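Local coordinates for CAG pathogenicity island protein 13 (Helicobacter pylori, PDB 2G3V) that is of unknown function but is encoded in the cag pathogenicity island, whose gene products include a type IV secretion system, at residues L123-K128 / E144-K149; A61-L66 / K71-V76. One frame throughout, in Å; residues are numbered along the deposited sequence.

Contact 1: L123-K128 / E144-K149; sequences LPFFSK and ELYGTK
P124 starts the contact at its margin: its ring atom CG lies 4.2 Å from Y146 OH, a van der Waals approach to the hydroxyl end of the tyrosine. That hydroxyl has its polar partner elsewhere, in a hydrogen bond to I121 O just upstream, so the tyrosine is tied to the 123-128 side of the contact by its OH as well as by its ring.

F125 supplies the main interaction, a T-shaped (edge-to-face) pair with Y146. The ring planes stand at 85° and the centroids are 4.8 Å apart. F125 CE2 leads, 3.4 Å above the tyrosine plane and over its centre, which explains why its distances to Y146 CG (3.6 Å) and Y146 CZ (3.8 Å) are nearly equal. F125 CG is anti to its own carbonyl carbon (chi1 -68°), and this rotation helps bring the ring edge to the tyrosine face. Both aromatic residues are buried.

The backbone leaves the 3-10 segment 123-125 in a tight turn, with L123 O receiving F126 N at 3.0 Å and also S127 N. S127 then serves as N-cap of helix 128-133, its OG bonded to I130 N. On the opposing segment, T148 OG1 turns back to L145 O at 2.7 Å, joining T148 N and K149 N on the same carbonyl in the final turn of helix 136-149.

L92 of helix 82-105 touches both rings, and Y89 of that helix donates its OH to F125 O. F125 also packs on M139 and I143, while F126 turns to F51 and F52 of helix 35-57. The loop 123-128 is thus packed against three helices, 35-57, 82-105 and 136-149, in this all-helical fold.

Contact 2: A61-L66 / K71-V76; sequences ALDKVL and KDYRAV
A mixed polar and apolar contact joins two consecutive helices, 59-69 and 73-79, across the short connection between them: Y73 reaches back along the preceding helix to D63 and L66. Its OH donates to D63 OD1, which lies at the ring edge, near the ring plane. The modelled separation of 2.4 Å from Y73 OH to D63 OD1 is very short, and its exact value is doubtful. Carboxylate and ring planes stand 89° apart. Y73 CG is anti to the backbone N (chi1 163°), extending the ring toward the earlier helix. D63 OD2 forms a salt bridge with R67 one turn later, which would hold the carboxylate's rotation.

The motif is a pair of sequential helices joined by a short connection, with L66 and Y73 the closest backbone pair, their CA atoms 6.0 Å apart. At the tyrosine's edge, L66 CB meets Y73 CD1 at 3.8 Å. The backbone also comes close, L66 C lying 3.6 Å from Y73 CD1. D72 is the N-cap of helix 73-79: its OD1 accepts A75 N at 3.0 Å, although crowding in the model makes that oxygen's place less sure. L66 and V76 both pack on F85 of helix 82-105.

In the sequence, both segments of contact 2 come before either segment of contact 1. Their centres are 15 Å apart, and about 6 Å separates their nearest atoms. The centre of contact 1 is about 9 Å from the centre of the chain, that of contact 2 about 21 Å, near its periphery. Both use helix 82-105, through F85 for contact 2 and through Y89 and L92 for contact 1. Helix 35-57 also serves both, since F51 touches both V65 and F126. A cation-pi pair of K71 with F132 further ties 71-76 to helix 128-133.

Contact 1: L123-K128 / E144-K149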
ATOM      1  N   LEU A 123       1.570   3.622  -2.547  1.00  2.72           N
ATOM      2  CA  LEU A 123       2.090   4.918  -2.999  1.00  4.21           C
ATOM      3  C   LEU A 123       2.095   5.211  -4.514  1.00  4.75           C
ATOM      4  O   LEU A 123       1.778   6.320  -4.928  1.00  3.92           O
ATOM      5  CB  LEU A 123       3.496   5.131  -2.421  1.00  4.41           C
ATOM      6  CG  LEU A 123       3.618   5.871  -1.075  1.00  2.83           C
ATOM      7  CD1 LEU A 123       2.355   5.739  -0.275  1.00  3.56           C
ATOM      8  CD2 LEU A 123       4.814   5.327  -0.285  1.00  2.17           C
ATOM      9  N   PRO A 124       2.450   4.225  -5.355  1.00  4.42           N
ATOM     10  CA  PRO A 124       2.489   4.390  -6.824  1.00  3.92           C
ATOM     11  C   PRO A 124       1.151   4.786  -7.464  1.00  2.32           C
ATOM     12  O   PRO A 124       1.103   5.260  -8.597  1.00  1.05           O
ATOM     13  CB  PRO A 124       2.949   3.017  -7.314  1.00  1.05           C
ATOM     14  CG  PRO A 124       3.798   2.541  -6.202  1.00  4.08           C
ATOM     15  CD  PRO A 124       2.992   2.909  -4.977  1.00  5.84           C
ATOM     16  N   PHE A 125       0.067   4.569  -6.732  1.00  1.40           N
ATOM     17  CA  PHE A 125      -1.263   4.899  -7.220  1.00  1.08           C
ATOM     18  C   PHE A 125      -1.896   5.989  -6.371  1.00  1.05           C
ATOM     19  O   PHE A 125      -3.061   6.312  -6.553  1.00  1.05           O
ATOM     20  CB  PHE A 125      -2.165   3.659  -7.190  1.00  1.26           C
ATOM     21  CG  PHE A 125      -1.780   2.595  -8.180  1.00  1.05           C
ATOM     22  CD1 PHE A 125      -1.984   2.784  -9.547  1.00  1.05           C
ATOM     23  CD2 PHE A 125      -1.193   1.408  -7.745  1.00  1.68           C
ATOM     24  CE1 PHE A 125      -1.602   1.804 -10.475  1.00  2.72           C
ATOM     25  CE2 PHE A 125      -0.805   0.414  -8.658  1.00  3.66           C
ATOM     26  CZ  PHE A 125      -1.007   0.612 -10.030  1.00  2.41           C
ATOM     27  N   PHE A 126      -1.132   6.567  -5.451  1.00  1.05           N
ATOM     28  CA  PHE A 126      -1.691   7.601  -4.589  1.00  2.13           C
ATOM     29  C   PHE A 126      -0.921   8.926  -4.622  1.00  1.63           C
ATOM     30  O   PHE A 126      -1.505  10.012  -4.646  1.00  1.05           O
ATOM     31  CB  PHE A 126      -1.780   7.077  -3.150  1.00  1.05           C
ATOM     32  CG  PHE A 126      -2.192   8.120  -2.164  1.00  1.65           C
ATOM     33  CD1 PHE A 126      -3.513   8.562  -2.117  1.00  1.05           C
ATOM     34  CD2 PHE A 126      -1.247   8.703  -1.304  1.00  1.05           C
ATOM     35  CE1 PHE A 126      -3.891   9.558  -1.245  1.00  1.05           C
ATOM     36  CE2 PHE A 126      -1.618   9.704  -0.429  1.00  1.05           C
ATOM     37  CZ  PHE A 126      -2.940  10.134  -0.396  1.00  1.87           C
ATOM     38  N   SER A 127       0.397   8.823  -4.615  1.00  2.92           N
ATOM     39  CA  SER A 127       1.257   9.994  -4.644  1.00  3.23           C
ATOM     40  C   SER A 127       1.286  10.698  -5.994  1.00  2.77           C
ATOM     41  O   SER A 127       1.523  10.067  -7.035  1.00  1.05           O
ATOM     42  CB  SER A 127       2.676   9.599  -4.255  1.00  2.39           C
ATOM     43  OG  SER A 127       3.603  10.386  -4.966  1.00  3.58           O
ATOM     44  N   LYS A 128       1.053  12.010  -5.964  1.00  2.72           N
ATOM     45  CA  LYS A 128       1.064  12.814  -7.185  1.00  2.80           C
ATOM     46  C   LYS A 128       2.445  12.846  -7.831  1.00  2.47           C
ATOM     47  O   LYS A 128       2.564  12.748  -9.042  1.00  2.98           O
ATOM     48  CB  LYS A 128       0.624  14.247  -6.899  1.00  1.05           C
ATOM     49  CG  LYS A 128       0.612  15.115  -8.158  1.00  1.77           C
ATOM     50  CD  LYS A 128       0.125  16.515  -7.850  1.00  2.85           C
ATOM     51  CE  LYS A 128      -1.284  16.500  -7.270  1.00  2.11           C
ATOM     52  NZ  LYS A 128      -1.630  17.856  -6.793  1.00  7.37           N
ATOM     53  N   GLU A 144      -1.306  -3.710 -14.854  1.00  5.09           N
ATOM     54  CA  GLU A 144      -1.463  -5.111 -15.232  1.00  6.52           C
ATOM     55  C   GLU A 144      -0.873  -6.018 -14.146  1.00  6.03           C
ATOM     56  O   GLU A 144      -1.521  -6.958 -13.677  1.00  6.40           O
ATOM     57  CB  GLU A 144      -0.751  -5.371 -16.561  1.00  8.84           C
ATOM     58  CG  GLU A 144      -1.328  -6.551 -17.345  1.00 14.66           C
ATOM     59  CD  GLU A 144      -2.805  -6.347 -17.698  1.00 16.40           C
ATOM     60  OE1 GLU A 144      -3.126  -5.364 -18.413  1.00 18.48           O
ATOM     61  OE2 GLU A 144      -3.646  -7.163 -17.257  1.00 16.96           O
ATOM     62  N   LEU A 145       0.359  -5.716 -13.743  1.00  4.96           N
ATOM     63  CA  LEU A 145       1.049  -6.477 -12.710  1.00  4.36           C
ATOM     64  C   LEU A 145       0.211  -6.551 -11.438  1.00  4.52           C
ATOM     65  O   LEU A 145      -0.054  -7.634 -10.927  1.00  5.17           O
ATOM     66  CB  LEU A 145       2.410  -5.833 -12.407  1.00  2.84           C
ATOM     67  CG  LEU A 145       3.372  -6.627 -11.513  1.00  2.09           C
ATOM     68  CD1 LEU A 145       3.875  -7.876 -12.242  1.00  1.60           C
ATOM     69  CD2 LEU A 145       4.529  -5.751 -11.132  1.00  1.08           C
ATOM     70  N   TYR A 146      -0.211  -5.394 -10.935  1.00  4.59           N
ATOM     71  CA  TYR A 146      -1.013  -5.351  -9.714  1.00  7.29           C
ATOM     72  C   TYR A 146      -2.266  -6.196  -9.859  1.00  7.97           C
ATOM     73  O   TYR A 146      -2.630  -6.960  -8.959  1.00  8.03           O
ATOM     74  CB  TYR A 146      -1.411  -3.903  -9.373  1.00  6.46           C
ATOM     75  CG  TYR A 146      -0.450  -3.199  -8.430  1.00  6.64           C
ATOM     76  CD1 TYR A 146      -0.807  -2.934  -7.108  1.00  6.38           C
ATOM     77  CD2 TYR A 146       0.829  -2.829  -8.857  1.00  6.31           C
ATOM     78  CE1 TYR A 146       0.091  -2.314  -6.224  1.00  6.30           C
ATOM     79  CE2 TYR A 146       1.731  -2.217  -7.994  1.00  6.52           C
ATOM     80  CZ  TYR A 146       1.359  -1.960  -6.679  1.00  6.10           C
ATOM     81  OH  TYR A 146       2.254  -1.350  -5.837  1.00  3.47           O
ATOM     82  N   GLY A 147      -2.925  -6.044 -11.000  1.00  8.26           N
ATOM     83  CA  GLY A 147      -4.141  -6.784 -11.239  1.00 10.01           C
ATOM     84  C   GLY A 147      -3.938  -8.281 -11.186  1.00 11.68           C
ATOM     85  O   GLY A 147      -4.859  -9.020 -10.850  1.00 12.63           O
ATOM     86  N   THR A 148      -2.735  -8.741 -11.510  1.00 12.79           N
ATOM     87  CA  THR A 148      -2.474 -10.180 -11.509  1.00 13.34           C
ATOM     88  C   THR A 148      -1.939 -10.761 -10.200  1.00 14.06           C
ATOM     89  O   THR A 148      -2.330 -11.859  -9.796  1.00 13.19           O
ATOM     90  CB  THR A 148      -1.529 -10.561 -12.658  1.00 12.76           C
ATOM     91  OG1 THR A 148      -0.356  -9.739 -12.618  1.00 13.73           O
ATOM     92  CG2 THR A 148      -2.237 -10.367 -13.981  1.00 11.55           C
ATOM     93  N   LYS A 149      -1.061 -10.028  -9.529  1.00 14.94           N
ATOM     94  CA  LYS A 149      -0.504 -10.501  -8.275  1.00 15.96           C
ATOM     95  C   LYS A 149      -1.461 -10.373  -7.074  1.00 16.08           C
ATOM     96  O   LYS A 149      -1.773 -11.358  -6.405  1.00 16.79           O
ATOM     97  CB  LYS A 149       0.800  -9.752  -7.969  1.00 17.01           C
ATOM     98  CG  LYS A 149       1.970 -10.123  -8.865  1.00 18.59           C
ATOM     99  CD  LYS A 149       3.271  -9.520  -8.331  1.00 19.29           C
ATOM    100  CE  LYS A 149       4.500 -10.017  -9.110  1.00 20.61           C
ATOM    101  NZ  LYS A 149       5.795  -9.453  -8.589  1.00 19.65           N
TER

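Contact 2: A61-L66 / K71-V76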
ATOM      1  N   ALA A  61     -14.424  12.112  -9.780  1.00  6.51           N
ATOM      2  CA  ALA A  61     -13.201  12.015  -8.984  1.00  6.06           C
ATOM      3  C   ALA A  61     -12.036  11.395  -9.729  1.00  6.05           C
ATOM      4  O   ALA A  61     -10.922  11.917  -9.681  1.00  6.78           O
ATOM      5  CB  ALA A  61     -13.458  11.240  -7.705  1.00  6.73           C
ATOM      6  N   LEU A  62     -12.281  10.283 -10.417  1.00  6.05           N
ATOM      7  CA  LEU A  62     -11.223   9.616 -11.161  1.00  5.20           C
ATOM      8  C   LEU A  62     -10.672  10.425 -12.320  1.00  6.62           C
ATOM      9  O   LEU A  62      -9.449  10.446 -12.553  1.00  7.02           O
ATOM     10  CB  LEU A  62     -11.713   8.276 -11.692  1.00  4.85           C
ATOM     11  CG  LEU A  62     -10.808   7.555 -12.690  1.00  3.87           C
ATOM     12  CD1 LEU A  62      -9.500   7.179 -12.031  1.00  4.70           C
ATOM     13  CD2 LEU A  62     -11.526   6.313 -13.178  1.00  3.13           C
ATOM     14  N   ASP A  63     -11.556  11.081 -13.066  1.00  6.62           N
ATOM     15  CA  ASP A  63     -11.091  11.860 -14.207  1.00  6.46           C
ATOM     16  C   ASP A  63     -10.339  13.086 -13.716  1.00  7.00           C
ATOM     17  O   ASP A  63      -9.354  13.529 -14.331  1.00  4.71           O
ATOM     18  CB  ASP A  63     -12.261  12.324 -15.074  1.00  6.78           C
ATOM     19  CG  ASP A  63     -11.791  13.097 -16.294  1.00  5.19           C
ATOM     20  OD1 ASP A  63     -11.426  12.449 -17.294  1.00  4.21           O
ATOM     21  OD2 ASP A  63     -11.757  14.349 -16.245  1.00  5.80           O
ATOM     22  N   LYS A  64     -10.822  13.625 -12.601  1.00  5.76           N
ATOM     23  CA  LYS A  64     -10.238  14.813 -11.999  1.00  4.94           C
ATOM     24  C   LYS A  64      -8.839  14.550 -11.460  1.00  3.39           C
ATOM     25  O   LYS A  64      -7.977  15.438 -11.483  1.00  2.39           O
ATOM     26  CB  LYS A  64     -11.143  15.338 -10.877  1.00  5.20           C
ATOM     27  CG  LYS A  64     -10.497  16.449 -10.089  1.00  7.14           C
ATOM     28  CD  LYS A  64     -11.250  16.776  -8.826  1.00  9.82           C
ATOM     29  CE  LYS A  64     -10.355  17.570  -7.880  1.00  9.76           C
ATOM     30  NZ  LYS A  64      -9.122  16.809  -7.533  1.00 10.66           N
ATOM     31  N   VAL A  65      -8.611  13.334 -10.982  1.00  1.69           N
ATOM     32  CA  VAL A  65      -7.295  12.974 -10.457  1.00  2.05           C
ATOM     33  C   VAL A  65      -6.298  12.719 -11.604  1.00  1.76           C
ATOM     34  O   VAL A  65      -5.123  13.085 -11.510  1.00  1.05           O
ATOM     35  CB  VAL A  65      -7.398  11.728  -9.505  1.00  1.05           C
ATOM     36  CG1 VAL A  65      -6.018  11.217  -9.120  1.00  1.05           C
ATOM     37  CG2 VAL A  65      -8.177  12.105  -8.236  1.00  1.05           C
ATOM     38  N   LEU A  66      -6.785  12.120 -12.687  1.00  1.05           N
ATOM     39  CA  LEU A  66      -5.947  11.830 -13.845  1.00  1.05           C
ATOM     40  C   LEU A  66      -5.431  13.093 -14.563  1.00  1.48           C
ATOM     41  O   LEU A  66      -4.321  13.107 -15.092  1.00  1.05           O
ATOM     42  CB  LEU A  66      -6.708  10.915 -14.822  1.00  1.05           C
ATOM     43  CG  LEU A  66      -6.780   9.453 -14.351  1.00  1.05           C
ATOM     44  CD1 LEU A  66      -7.583   8.601 -15.288  1.00  1.05           C
ATOM     45  CD2 LEU A  66      -5.353   8.911 -14.220  1.00  1.05           C
ATOM     46  N   LYS A  71       1.294  13.209 -16.245  1.00  9.15           N
ATOM     47  CA  LYS A  71       2.078  14.239 -16.904  1.00  9.50           C
ATOM     48  C   LYS A  71       1.308  14.598 -18.180  1.00  9.70           C
ATOM     49  O   LYS A  71       1.210  15.764 -18.582  1.00  8.94           O
ATOM     50  CB  LYS A  71       3.475  13.710 -17.243  1.00  9.73           C
ATOM     51  CG  LYS A  71       4.464  14.802 -17.648  1.00  6.57           C
ATOM     52  CD  LYS A  71       5.825  14.212 -17.999  1.00  7.43           C
ATOM     53  CE  LYS A  71       6.487  13.494 -16.816  1.00  3.79           C
ATOM     54  NZ  LYS A  71       6.847  14.396 -15.690  1.00  1.05           N
ATOM     55  N   ASP A  72       0.735  13.571 -18.788  1.00  9.72           N
ATOM     56  CA  ASP A  72      -0.044  13.721 -20.005  1.00 10.01           C
ATOM     57  C   ASP A  72      -1.387  13.021 -19.828  1.00  7.58           C
ATOM     58  O   ASP A  72      -1.490  11.816 -20.029  1.00  6.79           O
ATOM     59  CB  ASP A  72       0.698  13.089 -21.188  1.00 11.03           C
ATOM     60  CG  ASP A  72       0.084  13.452 -22.515  1.00 13.63           C
ATOM     61  OD1 ASP A  72      -1.166  13.544 -22.588  1.00 15.18           O
ATOM     62  OD2 ASP A  72       0.848  13.634 -23.485  1.00 13.15           O
ATOM     63  N   TYR A  73      -2.404  13.774 -19.429  1.00  6.78           N
ATOM     64  CA  TYR A  73      -3.737  13.208 -19.257  1.00  5.36           C
ATOM     65  C   TYR A  73      -4.198  12.741 -20.636  1.00  4.18           C
ATOM     66  O   TYR A  73      -4.699  11.632 -20.803  1.00  3.16           O
ATOM     67  CB  TYR A  73      -4.676  14.285 -18.706  1.00  4.95           C
ATOM     68  CG  TYR A  73      -6.152  13.990 -18.834  1.00  2.67           C
ATOM     69  CD1 TYR A  73      -6.813  13.175 -17.909  1.00  1.05           C
ATOM     70  CD2 TYR A  73      -6.899  14.564 -19.866  1.00  1.05           C
ATOM     71  CE1 TYR A  73      -8.190  12.946 -18.006  1.00  1.05           C
ATOM     72  CE2 TYR A  73      -8.263  14.340 -19.972  1.00  2.06           C
ATOM     73  CZ  TYR A  73      -8.909  13.535 -19.040  1.00  1.70           C
ATOM     74  OH  TYR A  73     -10.266  13.343 -19.152  1.00  1.05           O
ATOM     75  N   ARG A  74      -4.001  13.606 -21.623  1.00  5.09           N
ATOM     76  CA  ARG A  74      -4.358  13.324 -23.011  1.00  7.04           C
ATOM     77  C   ARG A  74      -4.238  11.835 -23.384  1.00  5.84           C
ATOM     78  O   ARG A  74      -5.224  11.134 -23.551  1.00  6.30           O
ATOM     79  CB  ARG A  74      -3.432  14.130 -23.933  1.00  9.00           C
ATOM     80  CG  ARG A  74      -3.780  14.085 -25.413  1.00 10.27           C
ATOM     81  CD  ARG A  74      -2.563  14.314 -26.309  1.00 11.55           C
ATOM     82  NE  ARG A  74      -1.821  13.086 -26.591  1.00 13.44           N
ATOM     83  CZ  ARG A  74      -2.354  11.979 -27.104  1.00 12.33           C
ATOM     84  NH1 ARG A  74      -1.598  10.909 -27.331  1.00 11.72           N
ATOM     85  NH2 ARG A  74      -3.648  11.935 -27.378  1.00 13.27           N
ATOM     86  N   ALA A  75      -2.997  11.383 -23.489  1.00  4.78           N
ATOM     87  CA  ALA A  75      -2.597  10.029 -23.891  1.00  5.10           C
ATOM     88  C   ALA A  75      -3.040   8.904 -22.981  1.00  5.44           C
ATOM     89  O   ALA A  75      -3.252   7.785 -23.427  1.00  4.39           O
ATOM     90  CB  ALA A  75      -1.078   9.989 -24.036  1.00  2.83           C
ATOM     91  N   VAL A  76      -3.166   9.203 -21.695  1.00  6.17           N
ATOM     92  CA  VAL A  76      -3.568   8.195 -20.739  1.00  5.59           C
ATOM     93  C   VAL A  76      -4.982   7.694 -21.010  1.00  5.51           C
ATOM     94  O   VAL A  76      -5.227   6.488 -20.947  1.00  6.57           O
ATOM     95  CB  VAL A  76      -3.476   8.742 -19.297  1.00  7.67           C
ATOM     96  CG1 VAL A  76      -3.885   7.666 -18.310  1.00  6.05           C
ATOM     97  CG2 VAL A  76      -2.053   9.227 -19.008  1.00  5.27           C
TER